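Local atomic coordinates of superoxide dismutase [Mn], mitochondrial (PDB entry 4F6E), a protein that catalyses the dismutation of superoxide radicals to hydrogen peroxide and molecular oxygen, using one manganese ion per subunit of a homotetramer. Residues 39-44 with 65-70; 149-152 with 156-159. The protein carries 2 engineered substitutions. One frame throughout, in Å; residues are numbered along the deposited sequence.

Contact 1 of 2, residues 39-44 with 65-70; sequences NTAVDQ and IAIQQN
With CG turned beside its backbone N (chi1 -70°) and the chain extended beyond, Gln44 reaches across to Ile67, whose bent side chain (chi2 -62°) brings CD1 up to the amide. Gln44 OE1 lies 3.3 Å from Ile67 CD1, the two chains crossing at about a right angle. The other branch of the isoleucine works nearer the helix backbone: Ile67 CG2 is 3.6 Å from the carbonyl oxygen Ala41 O and 4.1 Å from Gln44 CB. One turn after Ile67, Asn70 CB meets Ala41 CB at 4.0 Å, the root of a polar side chain set against a small methyl.

No direct hydrogen bond joins the segments; a single water does so. It donates to Gln44 OE1 at 2.5 Å, an unusually short distance to be read with caution, and accepts from Asn70 ND2 at 2.9 Å, so the two amides are linked just beside the apolar patch. Both polar atoms of the Asn70 amide have partners, the water on ND2 and Gln129 of the third subunit on OD1.

The axes of the two short segments approach to 9.1 Å and run nearly antiparallel, at 155°. Helix 65-70 thus lies back along the long helix 31-52, the antiparallel arrangement of the N-terminal alpha-hairpin of iron/manganese superoxide dismutases.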
loop_
_atom_site.group_PDB
_atom_site.type_symbol
_atom_site.label_atom_id
_atom_site.label_comp_id
_atom_site.label_asym_id
_atom_site.label_seq_id
_atom_site.Cartn_x
_atom_site.Cartn_y
_atom_site.Cartn_z
ATOM N N ASN A 39 9.508 5.081 21.305
ATOM C CA ASN A 39 9.339 4.962 22.747
ATOM C C ASN A 39 7.897 5.289 23.139
ATOM O O ASN A 39 7.286 4.576 23.935
ATOM C CB ASN A 39 10.325 5.866 23.486
ATOM C CG ASN A 39 11.764 5.355 23.416
ATOM O OD1 ASN A 39 12.005 4.158 23.290
ATOM N ND2 ASN A 39 12.723 6.269 23.531
ATOM N N THR A 40 7.356 6.355 22.551
ATOM C CA THR A 40 5.987 6.768 22.858
ATOM C C THR A 40 4.978 5.704 22.413
ATOM O O THR A 40 4.070 5.335 23.164
ATOM C CB THR A 40 5.664 8.122 22.204
ATOM O OG1 THR A 40 6.392 9.153 22.882
ATOM C CG2 THR A 40 4.178 8.426 22.299
ATOM N N ALA A 41 5.158 5.197 21.201
ATOM C CA ALA A 41 4.255 4.189 20.667
ATOM C C ALA A 41 4.263 2.894 21.482
ATOM O O ALA A 41 3.218 2.293 21.720
ATOM C CB ALA A 41 4.572 3.909 19.192
ATOM N N VAL A 42 5.441 2.453 21.912
ATOM C CA VAL A 42 5.509 1.231 22.697
ATOM C C VAL A 42 4.844 1.429 24.064
ATOM O O VAL A 42 4.130 0.544 24.533
ATOM C CB VAL A 42 6.958 0.730 22.841
ATOM C CG1 VAL A 42 7.030 -0.462 23.802
ATOM C CG2 VAL A 42 7.518 0.363 21.470
ATOM N N ASP A 43 5.052 2.592 24.683
ATOM C CA ASP A 43 4.396 2.897 25.962
ATOM C C ASP A 43 2.885 2.925 25.782
ATOM O O ASP A 43 2.132 2.436 26.637
ATOM C CB ASP A 43 4.852 4.250 26.512
ATOM C CG ASP A 43 6.234 4.202 27.133
ATOM O OD1 ASP A 43 6.738 3.090 27.401
ATOM O OD2 ASP A 43 6.812 5.289 27.358
ATOM N N GLN A 44 2.438 3.512 24.678
ATOM C CA GLN A 44 1.008 3.565 24.388
ATOM C C GLN A 44 0.417 2.165 24.187
ATOM O O GLN A 44 -0.664 1.875 24.702
ATOM C CB GLN A 44 0.704 4.510 23.215
ATOM C CG GLN A 44 0.907 5.983 23.552
ATOM C CD GLN A 44 0.684 6.902 22.364
ATOM O OE1 GLN A 44 0.605 6.448 21.223
ATOM N NE2 GLN A 44 0.584 8.201 22.629
ATOM N N ILE A 65 -5.081 -0.936 17.075
ATOM C CA ILE A 65 -4.824 -0.932 15.640
ATOM C C ILE A 65 -4.240 0.412 15.197
ATOM O O ILE A 65 -3.321 0.465 14.378
ATOM C CB ILE A 65 -6.111 -1.262 14.830
ATOM C CG1 ILE A 65 -6.635 -2.646 15.202
ATOM C CG2 ILE A 65 -5.854 -1.158 13.328
ATOM C CD1 ILE A 65 -8.003 -2.955 14.615
ATOM N N ALA A 66 -4.758 1.506 15.755
ATOM C CA ALA A 66 -4.262 2.837 15.417
ATOM C C ALA A 66 -2.799 3.035 15.809
ATOM O O ALA A 66 -2.039 3.690 15.101
ATOM C CB ALA A 66 -5.129 3.922 16.071
ATOM N N ILE A 67 -2.403 2.457 16.939
ATOM C CA ILE A 67 -1.050 2.661 17.458
ATOM C C ILE A 67 -0.029 1.810 16.690
ATOM O O ILE A 67 1.144 2.173 16.619
ATOM C CB ILE A 67 -0.997 2.418 18.987
ATOM C CG1 ILE A 67 -1.964 3.373 19.688
ATOM C CG2 ILE A 67 0.400 2.648 19.558
ATOM C CD1 ILE A 67 -1.624 4.835 19.484
ATOM N N GLN A 68 -0.483 0.707 16.092
ATOM C CA GLN A 68 0.404 -0.186 15.326
ATOM C C GLN A 68 1.181 0.555 14.249
ATOM O O GLN A 68 2.369 0.300 14.033
ATOM C CB GLN A 68 -0.384 -1.322 14.660
ATOM C CG GLN A 68 -0.988 -2.305 15.621
ATOM C CD GLN A 68 -0.053 -2.629 16.764
ATOM O OE1 GLN A 68 1.097 -3.019 16.555
ATOM N NE2 GLN A 68 -0.539 -2.456 17.985
ATOM N N GLN A 69 0.505 1.464 13.563
ATOM C CA GLN A 69 1.138 2.224 12.492
ATOM C C GLN A 69 2.340 3.025 13.001
ATOM O O GLN A 69 3.377 3.130 12.328
ATOM C CB GLN A 69 0.108 3.152 11.855
ATOM C CG GLN A 69 0.605 3.903 10.646
ATOM C CD GLN A 69 -0.440 4.867 10.110
ATOM O OE1 GLN A 69 -1.638 4.581 10.146
ATOM N NE2 GLN A 69 0.008 6.019 9.626
ATOM N N ASN A 70 2.203 3.573 14.202
ATOM C CA ASN A 70 3.267 4.374 14.792
ATOM C C ASN A 70 4.425 3.505 15.254
ATOM O O ASN A 70 5.588 3.889 15.123
ATOM C CB ASN A 70 2.748 5.251 15.939
ATOM C CG ASN A 70 1.817 6.343 15.460
ATOM O OD1 ASN A 70 1.775 6.665 14.276
ATOM N ND2 ASN A 70 1.047 6.911 16.384
HETATM O O HOH W 1 1.813 6.288 19.090
#

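Contact 2 of 2, residues 149-152 with 156-159; sequences VQTY and TVTG
Thr151 points its CB toward the returning chain, at Thr156 and Val157. From that CB the two branches part. A chi1 of 71° tucks OG1 between the two backbone arms, where it is hydrogen-bonded to the backbone oxygen of Asp155, inside the turn. CG2, anti to the carbonyl carbon, goes to the apolar side: it lies 4.2 Å from the backbone carbon Thr156 C and 4.4 Å from Val157 CG1. That same CG1 presses closer to Val149 CG2, at 3.5 Å, so one methyl of Val157 serves two residues on the same face of the strand. The CB of Thr156 points away from the strand.

Segment 156-159 lies over the face of the strand that carries Val149 and Thr151, touching it through methyls, and no hydrogen bond crosses between the two. Arg62 of the second subunit hydrogen-bonds Val157 O and Gly159 O. Within the sheet, edge strand 148-152 is hydrogen-bonded to strand 132-136, through Val149 with Phe135 and Thr151 with Trp133. Phe135 also touches Thr156, and Val137 and Pro163 touch Val157. Thr156 OG1 bonds to Asn80 OD1, which ties the loop before strand 165-168 to helix 74-86.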
loop_
_atom_site.group_PDB
_atom_site.type_symbol
_atom_site.label_atom_id
_atom_site.label_comp_id
_atom_site.label_asym_id
_atom_site.label_seq_id
_atom_site.Cartn_x
_atom_site.Cartn_y
_atom_site.Cartn_z
ATOM N N VAL A 149 16.892 -4.383 -2.686
ATOM C CA VAL A 149 15.466 -4.182 -2.530
ATOM C C VAL A 149 15.154 -2.732 -2.186
ATOM O O VAL A 149 15.980 -2.022 -1.611
ATOM C CB VAL A 149 14.884 -5.095 -1.457
ATOM C CG1 VAL A 149 15.134 -6.565 -1.815
ATOM C CG2 VAL A 149 15.475 -4.771 -0.124
ATOM N N GLN A 150 13.960 -2.292 -2.562
ATOM C CA GLN A 150 13.504 -0.955 -2.217
ATOM C C GLN A 150 12.465 -1.030 -1.117
ATOM O O GLN A 150 11.634 -1.936 -1.107
ATOM C CB GLN A 150 12.825 -0.292 -3.424
ATOM C CG GLN A 150 13.750 0.028 -4.572
ATOM C CD GLN A 150 13.016 0.094 -5.892
ATOM O OE1 GLN A 150 12.207 -0.776 -6.204
ATOM N NE2 GLN A 150 13.297 1.125 -6.679
ATOM N N THR A 151 12.498 -0.075 -0.197
ATOM C CA THR A 151 11.359 0.102 0.713
ATOM C C THR A 151 10.871 1.540 0.674
ATOM O O THR A 151 11.604 2.455 0.280
ATOM C CB THR A 151 11.658 -0.298 2.177
ATOM O OG1 THR A 151 12.550 0.646 2.782
ATOM C CG2 THR A 151 12.243 -1.701 2.272
ATOM N N TYR A 152 9.615 1.728 1.067
ATOM C CA TYR A 152 9.048 3.067 1.163
ATOM C C TYR A 152 8.936 3.555 2.596
ATOM O O TYR A 152 8.789 2.764 3.534
ATOM C CB TYR A 152 7.697 3.141 0.444
ATOM C CG TYR A 152 7.887 3.312 -1.036
ATOM C CD1 TYR A 152 7.697 4.547 -1.645
ATOM C CD2 TYR A 152 8.299 2.249 -1.824
ATOM C CE1 TYR A 152 7.889 4.705 -3.011
ATOM C CE2 TYR A 152 8.505 2.403 -3.191
ATOM C CZ TYR A 152 8.300 3.633 -3.773
ATOM O OH TYR A 152 8.502 3.777 -5.128
ATOM N N THR A 156 11.126 -1.481 6.486
ATOM C CA THR A 156 12.488 -2.006 6.527
ATOM C C THR A 156 12.494 -3.451 6.069
ATOM O O THR A 156 11.440 -4.015 5.769
ATOM C CB THR A 156 13.128 -1.850 7.930
ATOM O OG1 THR A 156 14.550 -2.070 7.844
ATOM C CG2 THR A 156 12.526 -2.835 8.908
ATOM N N VAL A 157 13.683 -4.039 5.983
ATOM C CA VAL A 157 13.783 -5.447 5.615
ATOM C C VAL A 157 13.807 -6.316 6.866
ATOM O O VAL A 157 14.621 -6.113 7.760
ATOM C CB VAL A 157 15.000 -5.717 4.718
ATOM C CG1 VAL A 157 14.750 -5.146 3.330
ATOM C CG2 VAL A 157 16.259 -5.096 5.312
ATOM N N THR A 158 12.878 -7.264 6.932
ATOM C CA THR A 158 12.736 -8.092 8.126
ATOM C C THR A 158 12.801 -9.571 7.773
ATOM O O THR A 158 12.907 -9.950 6.603
ATOM C CB THR A 158 11.401 -7.812 8.852
ATOM O OG1 THR A 158 10.308 -8.162 7.993
ATOM C CG2 THR A 158 11.288 -6.339 9.237
ATOM N N GLY A 159 12.735 -10.407 8.801
ATOM C CA GLY A 159 12.760 -11.841 8.591
ATOM C C GLY A 159 14.047 -12.285 7.926
ATOM O O GLY A 159 15.127 -11.919 8.368
#

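In the fold
Contact 1 joins two helices of the N-terminal alpha-hairpin, about 21 Å from the centre of the chain, whereas contact 2 joins a strand and its following loop in the C-terminal domain, about 9 Å from that centre. Each is partly buried, and neither has a direct hydrogen bond across it. Contact 1 adds a water bridge between amides to its methyl contacts; contact 2 relies on methyls, with threonine hydroxyls bonded elsewhere. Their nearest atoms are about 10 Å apart within the chain, yet the assembly draws the two regions together: Thr156 of contact 2 packs on Ile65 of the second subunit, the residue that opens segment 65-70 there.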